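Long-range contact in ribose 5-phosphate isomerase (Trypanosoma cruzi, PDB 3M1P), which probably interconverts ribose 5-phosphate and ribulose 5-phosphate as a type B isomerase: residues Ile7-Pro12 against Cys36-Ala41. The protein carries 1 engineered substitution. Sequence-based numbering, arbitrary orientation.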
loop_
_atom_site.group_PDB
_atom_site.type_symbol
_atom_site.label_atom_id
_atom_site.label_comp_id
_atom_site.label_asym_id
_atom_site.label_seq_id
_atom_site.Cartn_x
_atom_site.Cartn_y
_atom_site.Cartn_z
ATOM N N ILE A 7 15.730 18.533 -1.670
ATOM C CA ILE A 7 14.625 17.929 -2.399
ATOM C C ILE A 7 14.960 17.802 -3.886
ATOM O O ILE A 7 15.385 18.773 -4.517
ATOM C CB ILE A 7 13.295 18.728 -2.205
ATOM C CG1 ILE A 7 12.902 18.782 -0.721
ATOM C CG2 ILE A 7 12.169 18.124 -3.074
ATOM C CD1 ILE A 7 11.961 19.939 -0.341
ATOM N N GLY A 8 14.777 16.603 -4.439
ATOM C CA GLY A 8 14.903 16.394 -5.885
ATOM C C GLY A 8 13.702 15.659 -6.460
ATOM O O GLY A 8 13.009 14.940 -5.741
ATOM N N THR A 9 13.442 15.862 -7.749
ATOM C CA THR A 9 12.389 15.135 -8.471
ATOM C C THR A 9 12.847 14.839 -9.897
ATOM O O THR A 9 13.868 15.372 -10.353
ATOM C CB THR A 9 11.025 15.927 -8.548
ATOM O OG1 THR A 9 11.115 16.980 -9.513
ATOM C CG2 THR A 9 10.623 16.513 -7.220
ATOM N N ASP A 10 12.106 13.984 -10.593
ATOM C CA ASP A 10 12.183 13.952 -12.051
ATOM C C ASP A 10 10.949 14.669 -12.631
ATOM O O ASP A 10 10.266 15.393 -11.899
ATOM C CB ASP A 10 12.396 12.530 -12.597
ATOM C CG ASP A 10 11.220 11.606 -12.347
ATOM O OD1 ASP A 10 10.295 11.966 -11.577
ATOM O OD2 ASP A 10 11.224 10.505 -12.951
ATOM N N HIS A 11 10.676 14.487 -13.920
ATOM C CA HIS A 11 9.622 15.248 -14.603
ATOM C C HIS A 11 8.192 15.061 -14.069
ATOM O O HIS A 11 7.551 16.057 -13.752
ATOM C CB HIS A 11 9.682 15.058 -16.128
ATOM C CG HIS A 11 10.056 13.670 -16.549
ATOM N ND1 HIS A 11 9.238 12.884 -17.334
ATOM C CD2 HIS A 11 11.147 12.918 -16.269
ATOM C CE1 HIS A 11 9.814 11.710 -17.525
ATOM N NE2 HIS A 11 10.975 11.706 -16.890
ATOM N N PRO A 12 7.689 13.797 -13.957
ATOM C CA PRO A 12 6.305 13.656 -13.496
ATOM C C PRO A 12 6.056 14.179 -12.073
ATOM O O PRO A 12 4.956 14.674 -11.786
ATOM C CB PRO A 12 6.049 12.144 -13.572
ATOM C CG PRO A 12 7.385 11.507 -13.555
ATOM C CD PRO A 12 8.311 12.478 -14.209
ATOM N N CYS A 36 16.273 21.239 -5.104
ATOM C CA CYS A 36 17.343 20.946 -6.046
ATOM C C CYS A 36 16.838 20.148 -7.245
ATOM O O CYS A 36 17.627 19.542 -7.959
ATOM C CB CYS A 36 18.471 20.179 -5.340
ATOM S SG CYS A 36 19.326 21.107 -4.037
ATOM N N GLY A 37 15.527 20.148 -7.462
ATOM C CA GLY A 37 14.925 19.377 -8.550
ATOM C C GLY A 37 14.820 20.250 -9.784
ATOM O O GLY A 37 15.309 21.382 -9.775
ATOM N N PRO A 38 14.169 19.745 -10.851
ATOM C CA PRO A 38 14.104 20.539 -12.072
ATOM C C PRO A 38 13.393 21.865 -11.804
ATOM O O PRO A 38 12.470 21.920 -10.976
ATOM C CB PRO A 38 13.278 19.667 -13.026
ATOM C CG PRO A 38 13.302 18.318 -12.457
ATOM C CD PRO A 38 13.439 18.476 -10.986
ATOM N N LYS A 39 13.842 22.926 -12.470
ATOM C CA LYS A 39 13.205 24.240 -12.342
ATOM C C LYS A 39 11.932 24.316 -13.186
ATOM O O LYS A 39 11.096 25.188 -12.961
ATOM C CB LYS A 39 14.181 25.377 -12.705
ATOM C CG LYS A 39 15.452 25.425 -11.830
ATOM C CD LYS A 39 16.139 26.794 -11.842
ATOM C CE LYS A 39 17.452 26.754 -11.040
ATOM N NZ LYS A 39 17.846 28.089 -10.480
ATOM N N THR A 40 11.784 23.389 -14.139
ATOM C CA THR A 40 10.610 23.334 -15.023
ATOM C C THR A 40 10.111 21.901 -15.278
ATOM O O THR A 40 10.717 20.935 -14.804
ATOM C CB THR A 40 10.878 24.041 -16.369
ATOM O OG1 THR A 40 12.127 23.589 -16.918
ATOM C CG2 THR A 40 10.921 25.565 -16.182
ATOM N N ALA A 41 9.014 21.777 -16.031
ATOM C CA ALA A 41 8.320 20.491 -16.264
ATOM C C ALA A 41 8.974 19.591 -17.322
ATOM O O ALA A 41 8.476 18.484 -17.618
ATOM C CB ALA A 41 6.835 20.744 -16.619
#
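C36 N donates a 2.7 Å hydrogen bond to I7 O, the only one between the two segments, extending the pairing of strand 3-9 with strand 31-35 past the end of the latter. G37 N also lies near that oxygen, but at too poor an angle to share it. I7 also bonds V34 through the backbone, while G8 bonds to V66 and A68 on the opposite flank of its strand.

Neither G8 nor G37 has a side chain to separate the backbones, and their CA atoms approach to 4.0 Å. P38 then turns its ring in toward T9: P38 CD lies 3.1 Å from T9 OG1 and 3.2 Å from T9 O, so one ring carbon touches both oxygens of the threonine. T9 OG1 is set between its backbone N and carbonyl carbon (chi1 76°), where it faces P38 and also donates a 3.0 Å hydrogen bond to D10 O, tilted out of that carbonyl's plane. This bond probably restrains the hydroxyl's rotation.

The two segments run roughly parallel, 21° apart, at the C-terminal ends of adjacent strands in a Rossmann-like alpha/beta sheet. Helix 17-26 makes the beta-alpha-beta crossover between the strands and covers I7 and T9 through L20; on the opposite face of the sheet, helix 46-58 meets C36 through M56 and P38 through F49.

Toward the surface the contact thins to H11 CB resting 3.9 Å from A41 O. The imidazole leads away from that loop and comes within about 3 Å of a bound phosphate ion. The ion probably comes from the crystallisation liquor but may mark a phosphate pocket; R141 of the second subunit packs on H11, consistent with a site at the subunit interface, as in type B isomerases.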